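Local coordinates for protein diaminobutyrate-pyruvate transaminase and L-2,4-diaminobutyrate decarboxylase (Vibrio parahaemolyticus, PDB 2QMA) that probably decarboxylates L-2,4-diaminobutyrate with pyridoxal 5'-phosphate, this chain being the C-terminal decarboxylase domain of a longer protein that also carries an aminotransferase part, at residues A54-G58 with L450-V456; E142-N147 with D160-T164; I182-S187 with L196-A200; Q329-C333 with R374-V380. All blocks are in the same frame, centred on the assembly; numbering follows the deposited sequence.

Contact 1: A54-G58 with L450-V456; sequences APYSG and LTRGIAV
Leu-450 O, which accepts the backbone bond from Gly-453 N, also lies 3.5 Å from Tyr-56 CD2, oblique to the ring. One residue on, Thr-451 O sits near the plane of the same ring at its edge and takes a CH...O contact from Gly-58 CA (3.4 Å). A water bridges Thr-451 O and Gly-58 O, two carbonyls that could not bond to each other. Arg-452 turns from the loop and pairs with Glu-448. Gly-453 makes the closest backbone approach: its CA meets Tyr-56 O at 3.2 Å, with 150° at the hydrogen. Glycine suits this place doubly, accepting a positive phi (74°) and letting a neighbouring carbonyl lie directly against CA. Gly-453 O in turn rests 3.3 Å from Pro-55 CD. The proline ring then slides along the chain, with CG over Ile-454 O and CB 3.7 Å from Val-456 CG2, an apolar finish supplied by compact, branched valine. Tyr-56 sends its OH to Met-59 O, while its ring meets Trp-132 of the second subunit edge-to-face. The 54-58 loop thus packs, without direct hydrogen bonds, against the Schellman motif that ends helix 438-452.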
loop_
_atom_site.group_PDB
_atom_site.type_symbol
_atom_site.label_atom_id
_atom_site.label_comp_id
_atom_site.label_asym_id
_atom_site.label_seq_id
_atom_site.Cartn_x
_atom_site.Cartn_y
_atom_site.Cartn_z
ATOM N N ALA A 54 28.428 -6.933 -4.645
ATOM C CA ALA A 54 28.215 -5.613 -5.233
ATOM C C ALA A 54 26.763 -5.157 -4.994
ATOM O O ALA A 54 25.898 -5.986 -4.663
ATOM C CB ALA A 54 28.544 -5.633 -6.733
ATOM N N PRO A 55 26.497 -3.835 -5.115
ATOM C CA PRO A 55 25.096 -3.344 -5.055
ATOM C C PRO A 55 24.190 -3.983 -6.122
ATOM O O PRO A 55 23.004 -4.233 -5.857
ATOM C CB PRO A 55 25.209 -1.855 -5.353
ATOM C CG PRO A 55 26.604 -1.513 -5.342
ATOM C CD PRO A 55 27.463 -2.731 -5.262
ATOM N N TYR A 56 24.736 -4.185 -7.317
ATOM C CA TYR A 56 24.020 -4.833 -8.440
ATOM C C TYR A 56 24.934 -5.864 -9.155
ATOM O O TYR A 56 26.145 -5.642 -9.296
ATOM C CB TYR A 56 23.463 -3.777 -9.430
ATOM C CG TYR A 56 22.837 -4.409 -10.673
ATOM C CD1 TYR A 56 21.735 -5.271 -10.571
ATOM C CD2 TYR A 56 23.328 -4.126 -11.943
ATOM C CE1 TYR A 56 21.162 -5.869 -11.737
ATOM C CE2 TYR A 56 22.769 -4.708 -13.106
ATOM C CZ TYR A 56 21.696 -5.580 -12.993
ATOM O OH TYR A 56 21.163 -6.137 -14.144
ATOM N N SER A 57 24.352 -6.972 -9.623
ATOM C CA SER A 57 25.113 -8.044 -10.238
ATOM C C SER A 57 25.871 -7.618 -11.515
ATOM O O SER A 57 26.821 -8.296 -11.933
ATOM C CB SER A 57 24.164 -9.203 -10.537
ATOM O OG SER A 57 23.400 -8.907 -11.696
ATOM N N GLY A 58 25.433 -6.521 -12.145
ATOM C CA GLY A 58 26.004 -6.055 -13.406
ATOM C C GLY A 58 25.504 -6.783 -14.662
ATOM O O GLY A 58 25.919 -6.447 -15.788
ATOM N N LEU A 450 26.244 2.273 -12.140
ATOM C CA LEU A 450 25.017 1.478 -11.960
ATOM C C LEU A 450 25.004 0.166 -12.795
ATOM O O LEU A 450 24.795 -0.937 -12.265
ATOM C CB LEU A 450 23.783 2.335 -12.308
ATOM C CG LEU A 450 22.448 1.577 -12.404
ATOM C CD1 LEU A 450 22.126 0.957 -11.103
ATOM C CD2 LEU A 450 21.337 2.520 -12.788
ATOM N N THR A 451 25.215 0.294 -14.097
ATOM C CA THR A 451 25.116 -0.877 -14.991
ATOM C C THR A 451 26.253 -1.908 -14.834
ATOM O O THR A 451 26.078 -3.104 -15.113
ATOM C CB THR A 451 24.879 -0.478 -16.480
ATOM O OG1 THR A 451 25.871 0.459 -16.924
ATOM C CG2 THR A 451 23.508 0.177 -16.626
ATOM N N ARG A 452 27.408 -1.464 -14.357
ATOM C CA ARG A 452 28.451 -2.427 -13.987
ATOM C C ARG A 452 28.219 -2.992 -12.580
ATOM O O ARG A 452 28.801 -3.995 -12.212
ATOM C CB ARG A 452 29.821 -1.804 -14.103
ATOM C CG ARG A 452 30.080 -1.404 -15.515
ATOM C CD ARG A 452 31.411 -0.785 -15.658
ATOM N NE ARG A 452 31.444 0.042 -16.858
ATOM C CZ ARG A 452 32.564 0.546 -17.354
ATOM N NH1 ARG A 452 33.719 0.314 -16.733
ATOM N NH2 ARG A 452 32.524 1.291 -18.447
ATOM N N GLY A 453 27.337 -2.342 -11.817
ATOM C CA GLY A 453 27.041 -2.744 -10.440
ATOM C C GLY A 453 28.139 -2.397 -9.445
ATOM O O GLY A 453 28.329 -3.081 -8.434
ATOM N N ILE A 454 28.911 -1.376 -9.772
ATOM C CA ILE A 454 29.981 -0.900 -8.907
ATOM C C ILE A 454 29.389 -0.045 -7.781
ATOM O O ILE A 454 29.770 -0.163 -6.634
ATOM C CB ILE A 454 30.937 -0.014 -9.708
ATOM C CG1 ILE A 454 31.665 -0.846 -10.767
ATOM C CG2 ILE A 454 31.947 0.687 -8.763
ATOM C CD1 ILE A 454 32.274 0.064 -11.877
ATOM N N ALA A 455 28.451 0.817 -8.141
ATOM C CA ALA A 455 27.827 1.700 -7.171
ATOM C C ALA A 455 26.486 2.194 -7.700
ATOM O O ALA A 455 26.308 2.406 -8.921
ATOM C CB ALA A 455 28.730 2.890 -6.829
ATOM N N VAL A 456 25.567 2.363 -6.754
ATOM C CA VAL A 456 24.268 2.984 -6.996
ATOM C C VAL A 456 24.322 4.411 -6.436
ATOM O O VAL A 456 24.300 4.624 -5.213
ATOM C CB VAL A 456 23.085 2.174 -6.403
ATOM C CG1 VAL A 456 21.750 2.889 -6.756
ATOM C CG2 VAL A 456 23.091 0.704 -6.963
HETATM O O HOH W 1 24.782 -4.289 -16.949
#

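Contact 2: E142-N147 with D160-T164; sequences EQKVVN and DGIFT. With EDO (1,2-ethanediol), chain C.
Two side chains of the helix, Glu-142 and Gln-143, reach across to bond with Phe-163 and Asp-160 on the strand. Phe-163 N gives a nearly straight hydrogen bond (172°, 3.2 Å) to Glu-142 OE2, arriving from above the carboxylate, 57° out of its plane. Gln-143 NE2 donates to Asp-160 OD1 at 2.8 Å; OD1 lies in the amide plane and is met on its syn side, though somewhat out of the carboxylate plane. The bend at chi2 (67°) turns the glutamine amide to this position, and a water links its OE1 to Gly-161 O.

Beside these bonds lies an apolar seam. Val-145 CG1 abuts the edge of the Phe-163 ring, in its plane, 3.5 Å from CZ, while Val-146 CG2 is 4.0 Å from Phe-163 CD1. The other branch of Val-146, CG1, presses to 3.3 Å from Gly-161 N, an approach that suits a glycine with no side chain to intervene. Glu-142 uses its methylene too: CG lies 3.7 Å from Phe-163 CD1 as the two side chains slide past each other in opposite directions.

Farther out, Lys-373 forms a salt bridge with Glu-142 OE1, probably steadying the carboxylate charge, and Phe-323 packs on the Phe-163 ring. The strand is held on its sheet side by backbone bonds with strand 334-338. Helix and strand axes pass 7.8 Å apart, a helix laid over the edge of the seven-stranded mixed sheet, whose 1-7-6-5-4-2-3 order is that of the large domain of fold-type I pyridoxal-phosphate enzymes.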
loop_
_atom_site.group_PDB
_atom_site.type_symbol
_atom_site.label_atom_id
_atom_site.label_comp_id
_atom_site.label_asym_id
_atom_site.label_seq_id
_atom_site.Cartn_x
_atom_site.Cartn_y
_atom_site.Cartn_z
ATOM N N GLU A 142 -1.866 -1.012 15.886
ATOM C CA GLU A 142 -1.825 0.221 15.083
ATOM C C GLU A 142 -2.173 1.469 15.938
ATOM O O GLU A 142 -1.429 2.478 15.906
ATOM C CB GLU A 142 -2.733 0.155 13.842
ATOM C CG GLU A 142 -2.514 1.421 13.009
ATOM C CD GLU A 142 -3.097 1.432 11.629
ATOM O OE1 GLU A 142 -2.958 0.439 10.877
ATOM O OE2 GLU A 142 -3.635 2.512 11.280
ATOM N N GLN A 143 -3.287 1.431 16.690
ATOM C CA GLN A 143 -3.642 2.606 17.488
ATOM C C GLN A 143 -2.569 2.960 18.552
ATOM O O GLN A 143 -2.266 4.124 18.785
ATOM C CB GLN A 143 -5.012 2.461 18.141
ATOM C CG GLN A 143 -5.508 3.804 18.740
ATOM C CD GLN A 143 -5.820 4.878 17.672
ATOM O OE1 GLN A 143 -6.585 4.640 16.747
ATOM N NE2 GLN A 143 -5.219 6.061 17.816
ATOM N N LYS A 144 -2.018 1.944 19.187
ATOM C CA LYS A 144 -0.939 2.087 20.178
ATOM C C LYS A 144 0.258 2.844 19.553
ATOM O O LYS A 144 0.792 3.785 20.157
ATOM C CB LYS A 144 -0.502 0.682 20.653
ATOM C CG LYS A 144 0.795 0.590 21.472
ATOM C CD LYS A 144 0.830 1.492 22.714
ATOM C CE LYS A 144 1.973 1.046 23.645
ATOM N NZ LYS A 144 2.240 2.008 24.794
ATOM N N VAL A 145 0.693 2.374 18.371
ATOM C CA VAL A 145 1.852 2.957 17.672
ATOM C C VAL A 145 1.509 4.397 17.272
ATOM O O VAL A 145 2.347 5.316 17.409
ATOM C CB VAL A 145 2.250 2.125 16.417
ATOM C CG1 VAL A 145 3.236 2.893 15.520
ATOM C CG2 VAL A 145 2.785 0.750 16.777
ATOM N N VAL A 146 0.275 4.594 16.782
ATOM C CA VAL A 146 -0.183 5.949 16.409
ATOM C C VAL A 146 -0.134 6.893 17.629
ATOM O O VAL A 146 0.341 8.040 17.533
ATOM C CB VAL A 146 -1.603 5.944 15.753
ATOM C CG1 VAL A 146 -2.169 7.367 15.749
ATOM C CG2 VAL A 146 -1.512 5.462 14.290
ATOM N N ASN A 147 -0.685 6.423 18.753
ATOM C CA ASN A 147 -0.698 7.209 19.992
ATOM C C ASN A 147 0.712 7.568 20.429
ATOM O O ASN A 147 0.986 8.708 20.830
ATOM C CB ASN A 147 -1.402 6.438 21.123
ATOM C CG ASN A 147 -2.905 6.299 20.911
ATOM O OD1 ASN A 147 -3.534 5.507 21.600
ATOM N ND2 ASN A 147 -3.484 7.071 19.984
ATOM N N ASP A 160 -4.434 12.462 16.400
ATOM C CA ASP A 160 -4.616 11.053 16.018
ATOM C C ASP A 160 -3.869 10.847 14.708
ATOM O O ASP A 160 -3.236 11.779 14.207
ATOM C CB ASP A 160 -6.117 10.699 15.913
ATOM C CG ASP A 160 -6.396 9.194 15.976
ATOM O OD1 ASP A 160 -5.447 8.371 16.165
ATOM O OD2 ASP A 160 -7.613 8.862 15.858
ATOM N N GLY A 161 -3.915 9.631 14.156
ATOM C CA GLY A 161 -3.211 9.344 12.938
ATOM C C GLY A 161 -3.725 8.044 12.362
ATOM O O GLY A 161 -4.569 7.372 12.976
ATOM N N ILE A 162 -3.224 7.689 11.187
ATOM C CA ILE A 162 -3.461 6.369 10.621
ATOM C C ILE A 162 -2.299 6.014 9.743
ATOM O O ILE A 162 -1.698 6.885 9.091
ATOM C CB ILE A 162 -4.615 6.279 9.615
ATOM C CG1 ILE A 162 -5.222 7.624 9.303
ATOM C CG2 ILE A 162 -5.479 4.928 9.790
ATOM C CD1 ILE A 162 -4.317 8.265 8.294
ATOM N N PHE A 163 -2.064 4.721 9.613
ATOM C CA PHE A 163 -0.979 4.265 8.775
ATOM C C PHE A 163 -1.415 4.293 7.331
ATOM O O PHE A 163 -2.568 4.020 7.033
ATOM C CB PHE A 163 -0.534 2.860 9.184
ATOM C CG PHE A 163 0.560 2.854 10.204
ATOM C CD1 PHE A 163 0.317 3.286 11.515
ATOM C CD2 PHE A 163 1.858 2.440 9.838
ATOM C CE1 PHE A 163 1.360 3.265 12.473
ATOM C CE2 PHE A 163 2.909 2.386 10.788
ATOM C CZ PHE A 163 2.662 2.816 12.097
ATOM N N THR A 164 -0.489 4.654 6.460
ATOM C CA THR A 164 -0.742 4.796 5.032
ATOM C C THR A 164 0.330 3.968 4.268
ATOM O O THR A 164 1.260 3.415 4.871
ATOM C CB THR A 164 -0.589 6.272 4.583
ATOM O OG1 THR A 164 0.789 6.647 4.737
ATOM C CG2 THR A 164 -1.503 7.203 5.382
HETATM C C1 EDO C . 0.417 5.222 24.783
HETATM O O1 EDO C . -0.032 3.844 24.868
HETATM C C2 EDO C . 1.525 5.447 23.757
HETATM O O2 EDO C . 2.645 4.597 24.005
HETATM O O HOH W 2 -6.642 6.216 14.183
#

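Contact 3: I182-S187 with L196-A200; sequences IADKLS and LPDYA
Tyr-199 reaches from its loop to the C-terminal part of helix 167-187, where Ala-183, Leu-186 and Ser-187 receive it. That helix is part of the connection between two strands of the fold-type I sheet: it follows strand 160-164, and the 196-200 loop leads on into strand 203-208. The contact therefore ties this part of the helix to the returning chain.

Most of the contacts are packing. Leu-186 crosses the tyrosine side chain at a slant, its CD1 4.1 Å from Tyr-199 CE1, and both residues also rest on Ile-258 of strand 258-265, so the ring and the leucine share a hydrophobic floor. Ala-183 is small enough for the phenol oxygen to approach the helix backbone itself: Tyr-199 OH is 3.2 Å from Ala-183 CA. The methyl of Ala-183 meets Pro-197, CB to CG at 4.0 Å. Within its own loop, Pro-197 also leans over one face of the Tyr-199 ring, CB lying 3.5 Å above the plane toward the rim, and its rigid ring probably limits how the aromatic can move.

The polar part is small. Tyr-199 OH is near Ala-183 O as well, but at a poor angle, and makes no bond there. Instead, with CG set between the backbone N and carbonyl carbon (chi1 55°), the tyrosine directs its hydroxyl to the serine. Ser-187 OG sits at the ring edge, in the ring plane, and shares a hydrogen bond of 2.8 Å with Tyr-199 OH.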
loop_
_atom_site.group_PDB
_atom_site.type_symbol
_atom_site.label_atom_id
_atom_site.label_comp_id
_atom_site.label_asym_id
_atom_site.label_seq_id
_atom_site.Cartn_x
_atom_site.Cartn_y
_atom_site.Cartn_z
ATOM N N ILE A 182 -10.858 23.820 4.154
ATOM C CA ILE A 182 -10.991 25.230 3.811
ATOM C C ILE A 182 -12.385 25.490 3.224
ATOM O O ILE A 182 -12.948 26.539 3.538
ATOM C CB ILE A 182 -9.923 25.736 2.812
ATOM C CG1 ILE A 182 -9.919 27.294 2.769
ATOM C CG2 ILE A 182 -10.133 25.179 1.409
ATOM C CD1 ILE A 182 -9.610 27.976 4.111
ATOM N N ALA A 183 -12.910 24.572 2.376
ATOM C CA ALA A 183 -14.295 24.738 1.870
ATOM C C ALA A 183 -15.297 24.721 3.014
ATOM O O ALA A 183 -16.322 25.458 2.998
ATOM C CB ALA A 183 -14.680 23.687 0.796
ATOM N N ASP A 184 -15.042 23.885 4.018
ATOM C CA ASP A 184 -15.955 23.842 5.182
ATOM C C ASP A 184 -15.866 25.167 5.951
ATOM O O ASP A 184 -16.874 25.742 6.382
ATOM C CB ASP A 184 -15.581 22.693 6.114
ATOM C CG ASP A 184 -16.475 22.642 7.347
ATOM O OD1 ASP A 184 -17.684 22.567 7.151
ATOM O OD2 ASP A 184 -15.965 22.739 8.479
ATOM N N LYS A 185 -14.652 25.658 6.123
ATOM C CA LYS A 185 -14.452 26.920 6.865
ATOM C C LYS A 185 -15.050 28.130 6.111
ATOM O O LYS A 185 -15.805 28.906 6.702
ATOM C CB LYS A 185 -12.960 27.115 7.178
ATOM C CG LYS A 185 -12.594 28.423 7.857
ATOM C CD LYS A 185 -11.101 28.723 7.569
ATOM C CE LYS A 185 -10.199 28.256 8.692
ATOM N NZ LYS A 185 -10.666 28.630 10.066
ATOM N N LEU A 186 -14.747 28.277 4.820
ATOM C CA LEU A 186 -15.217 29.469 4.066
ATOM C C LEU A 186 -16.744 29.542 3.808
ATOM O O LEU A 186 -17.345 30.631 3.881
ATOM C CB LEU A 186 -14.397 29.677 2.760
ATOM C CG LEU A 186 -12.878 29.883 2.939
ATOM C CD1 LEU A 186 -12.135 30.101 1.601
ATOM C CD2 LEU A 186 -12.508 30.999 3.933
ATOM N N SER A 187 -17.376 28.406 3.499
ATOM C CA SER A 187 -18.767 28.415 3.066
ATOM C C SER A 187 -19.568 27.209 3.569
ATOM O O SER A 187 -20.666 26.906 3.055
ATOM C CB SER A 187 -18.826 28.521 1.532
ATOM O OG SER A 187 -18.117 27.444 0.917
ATOM N N LEU A 196 -15.960 20.035 -5.598
ATOM C CA LEU A 196 -15.301 21.317 -5.318
ATOM C C LEU A 196 -16.298 22.485 -5.342
ATOM O O LEU A 196 -17.144 22.532 -6.219
ATOM C CB LEU A 196 -14.189 21.552 -6.371
ATOM C CG LEU A 196 -13.105 20.497 -6.492
ATOM C CD1 LEU A 196 -12.127 21.023 -7.575
ATOM C CD2 LEU A 196 -12.420 20.201 -5.082
ATOM N N PRO A 197 -16.130 23.467 -4.455
ATOM C CA PRO A 197 -16.905 24.731 -4.490
ATOM C C PRO A 197 -16.592 25.571 -5.754
ATOM O O PRO A 197 -15.540 25.357 -6.395
ATOM C CB PRO A 197 -16.464 25.411 -3.180
ATOM C CG PRO A 197 -15.040 24.955 -2.974
ATOM C CD PRO A 197 -15.126 23.483 -3.376
ATOM N N ASP A 198 -17.456 26.523 -6.119
ATOM C CA ASP A 198 -17.190 27.370 -7.323
ATOM C C ASP A 198 -15.933 28.239 -7.225
ATOM O O ASP A 198 -15.345 28.596 -8.234
ATOM C CB ASP A 198 -18.397 28.253 -7.798
ATOM C CG ASP A 198 -18.096 28.963 -9.201
ATOM O OD1 ASP A 198 -17.912 28.257 -10.213
ATOM O OD2 ASP A 198 -17.986 30.217 -9.299
ATOM N N TYR A 199 -15.495 28.547 -6.006
ATOM C CA TYR A 199 -14.265 29.291 -5.827
ATOM C C TYR A 199 -12.998 28.422 -5.828
ATOM O O TYR A 199 -11.907 28.920 -5.574
ATOM C CB TYR A 199 -14.343 30.137 -4.547
ATOM C CG TYR A 199 -14.674 29.367 -3.276
ATOM C CD1 TYR A 199 -13.667 28.700 -2.560
ATOM C CD2 TYR A 199 -15.984 29.304 -2.781
ATOM C CE1 TYR A 199 -13.950 27.998 -1.390
ATOM C CE2 TYR A 199 -16.253 28.613 -1.587
ATOM C CZ TYR A 199 -15.211 27.956 -0.921
ATOM O OH TYR A 199 -15.431 27.236 0.236
ATOM N N ALA A 200 -13.122 27.127 -6.132
ATOM C CA ALA A 200 -11.941 26.226 -6.105
ATOM C C ALA A 200 -10.771 26.705 -6.979
ATOM O O ALA A 200 -9.608 26.390 -6.699
ATOM C CB ALA A 200 -12.322 24.798 -6.526
#

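Contact 4: Q329-C333 with R374-V380; sequences QTISC and RFDALKV
Lys-379 NZ is gripped from several sides. It donates to Thr-330 O at 2.8 Å, lying 56° above that carbonyl plane, and to Ser-332 O, whose modelled place is less sure. It also makes a weak salt-bridge bond to Asp-376 OD1 (3.1 Å), and Glu-119 adds a second carboxylate. An extended lysine suits the task, for its long chain, straight beyond CG, carries the buried charge from the helix to the carbonyls of the opposing loop.

Asp-376 divides its oxygens. OD2 accepts Ser-332 OG at 2.9 Å from above the carboxylate plane, while OD1 takes Arg-374 NH2 at 3.0 Å, nearly in the guanidinium plane. NH2 also pairs with Glu-119 of its own chain, and Arg-374, Asp-376 and Lys-379 form a salt-bridge network. The peptide bond before Ser-332 is cis, which probably helps to bring its hydroxyl to this side.

In this fold-type I domain, the 329-333 loop follows Lys-325, predicted to carry the cofactor, which is not attached in this structure. At the dimer interface, Ile-331 O accepts a bond from Arg-374 NE of the second subunit, and Arg-374 NH1 pairs with Glu-119 of that subunit.

Beyond the charges, Cys-333 packs with its SG anti to the backbone N (chi1 -164°), 3.6 Å from Val-380 CG2; both are apolar enough for this buried seam. Gln-329 runs past Lys-379 in the opposite direction, its OE1 3.2 Å from Lys-379 CB and hydrogen-bonded to Thr-383 OG1, while its NE2 donates to Phe-327 O.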
loop_
_atom_site.group_PDB
_atom_site.type_symbol
_atom_site.label_atom_id
_atom_site.label_comp_id
_atom_site.label_asym_id
_atom_site.label_seq_id
_atom_site.Cartn_x
_atom_site.Cartn_y
_atom_site.Cartn_z
ATOM N N GLN A 329 12.277 0.745 8.285
ATOM C CA GLN A 329 11.226 -0.245 8.120
ATOM C C GLN A 329 11.135 -0.684 6.649
ATOM O O GLN A 329 11.432 0.106 5.752
ATOM C CB GLN A 329 9.867 0.321 8.624
ATOM C CG GLN A 329 9.976 0.842 10.082
ATOM C CD GLN A 329 10.556 -0.212 11.046
ATOM O OE1 GLN A 329 9.866 -1.155 11.432
ATOM N NE2 GLN A 329 11.832 -0.064 11.404
ATOM N N THR A 330 10.687 -1.914 6.402
ATOM C CA THR A 330 10.422 -2.354 5.039
ATOM C C THR A 330 9.242 -1.577 4.379
ATOM O O THR A 330 8.250 -1.194 5.043
ATOM C CB THR A 330 10.112 -3.859 4.971
ATOM O OG1 THR A 330 9.107 -4.161 5.923
ATOM C CG2 THR A 330 11.369 -4.751 5.271
ATOM N N ILE A 331 9.350 -1.341 3.078
ATOM C CA ILE A 331 8.199 -0.789 2.330
ATOM C C ILE A 331 6.998 -1.735 2.399
ATOM O O ILE A 331 7.201 -2.929 2.270
ATOM C CB ILE A 331 8.591 -0.525 0.859
ATOM C CG1 ILE A 331 9.736 0.501 0.794
ATOM C CG2 ILE A 331 7.362 -0.099 0.008
ATOM C CD1 ILE A 331 10.659 0.240 -0.404
ATOM N N SER A 332 5.749 -1.276 2.635
ATOM C CA SER A 332 5.333 0.092 3.000
ATOM C C SER A 332 5.257 0.267 4.501
ATOM O O SER A 332 4.965 -0.687 5.259
ATOM C CB SER A 332 3.921 0.347 2.457
ATOM O OG SER A 332 3.106 -0.818 2.698
ATOM N N CYS A 333 5.494 1.491 4.958
ATOM C CA CYS A 333 5.327 1.773 6.377
ATOM C C CYS A 333 5.371 3.291 6.455
ATOM O O CYS A 333 6.454 3.875 6.456
ATOM C CB CYS A 333 6.441 1.124 7.198
ATOM S SG CYS A 333 6.109 1.004 8.979
ATOM N N ARG A 374 -2.799 -3.474 4.953
ATOM C CA ARG A 374 -1.956 -4.447 5.621
ATOM C C ARG A 374 -1.443 -3.926 6.966
ATOM O O ARG A 374 -1.454 -2.720 7.261
ATOM C CB ARG A 374 -0.853 -5.045 4.707
ATOM C CG ARG A 374 0.424 -4.338 4.670
ATOM C CD ARG A 374 1.312 -4.660 3.470
ATOM N NE ARG A 374 1.806 -6.045 3.410
ATOM C CZ ARG A 374 2.887 -6.505 4.059
ATOM N NH1 ARG A 374 3.247 -7.793 3.922
ATOM N NH2 ARG A 374 3.616 -5.701 4.823
ATOM N N PHE A 375 -1.040 -4.887 7.791
ATOM C CA PHE A 375 -0.655 -4.646 9.182
ATOM C C PHE A 375 0.802 -4.118 9.262
ATOM O O PHE A 375 1.645 -4.666 9.984
ATOM C CB PHE A 375 -0.884 -5.989 9.946
ATOM C CG PHE A 375 -0.659 -5.923 11.464
ATOM C CD1 PHE A 375 -0.552 -4.709 12.149
ATOM C CD2 PHE A 375 -0.601 -7.111 12.194
ATOM C CE1 PHE A 375 -0.358 -4.678 13.545
ATOM C CE2 PHE A 375 -0.406 -7.089 13.596
ATOM C CZ PHE A 375 -0.289 -5.864 14.258
ATOM N N ASP A 376 1.098 -3.045 8.538
ATOM C CA ASP A 376 2.446 -2.483 8.585
ATOM C C ASP A 376 2.907 -1.945 9.986
ATOM O O ASP A 376 4.115 -1.841 10.283
ATOM C CB ASP A 376 2.597 -1.370 7.528
ATOM C CG ASP A 376 2.545 -1.904 6.113
ATOM O OD1 ASP A 376 3.188 -2.939 5.888
ATOM O OD2 ASP A 376 1.842 -1.303 5.244
ATOM N N ALA A 377 1.946 -1.582 10.815
ATOM C CA ALA A 377 2.252 -0.935 12.101
ATOM C C ALA A 377 2.999 -1.932 12.991
ATOM O O ALA A 377 3.666 -1.529 13.958
ATOM C CB ALA A 377 0.979 -0.461 12.769
ATOM N N LEU A 378 2.919 -3.224 12.646
ATOM C CA LEU A 378 3.583 -4.273 13.472
ATOM C C LEU A 378 5.083 -4.048 13.427
ATOM O O LEU A 378 5.759 -4.176 14.444
ATOM C CB LEU A 378 3.200 -5.716 13.076
ATOM C CG LEU A 378 3.866 -6.852 13.916
ATOM C CD1 LEU A 378 3.371 -6.863 15.365
ATOM C CD2 LEU A 378 3.687 -8.285 13.303
ATOM N N LYS A 379 5.586 -3.628 12.260
ATOM C CA LYS A 379 6.992 -3.333 12.071
ATOM C C LYS A 379 7.475 -2.313 13.126
ATOM O O LYS A 379 8.463 -2.583 13.802
ATOM C CB LYS A 379 7.259 -2.772 10.674
ATOM C CG LYS A 379 6.836 -3.690 9.535
ATOM C CD LYS A 379 6.768 -2.868 8.230
ATOM C CE LYS A 379 6.054 -3.610 7.189
ATOM N NZ LYS A 379 6.256 -2.980 5.849
ATOM N N VAL A 380 6.785 -1.172 13.250
ATOM C CA VAL A 380 7.219 -0.135 14.185
ATOM C C VAL A 380 7.027 -0.655 15.622
ATOM O O VAL A 380 7.863 -0.393 16.505
ATOM C CB VAL A 380 6.463 1.199 13.992
ATOM C CG1 VAL A 380 7.020 2.275 14.933
ATOM C CG2 VAL A 380 6.513 1.682 12.526
#

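Contacts 2 and 4 are neighbours, their centres about 12 Å apart: Phe-163 and Val-145 of contact 2 pack on Ala-377 and Val-380, which joins strand 160-164 and helix 136-152 to helix 377-386. Contact 3 lies about 29 Å from contact 2, centre to centre, at the far end of helix 167-187, the helix that directly follows strand 160-164. Along the chain, contacts 2, 3 and 4 close in turn, and all three fall between the two segments of contact 1. Contact 1, centred about 51 Å from contact 3 across the chain's centre, brings the N-terminal region to the C-terminal one. Contacts 1 and 4 both touch the second subunit, so both lie where the chain meets its dimer partner.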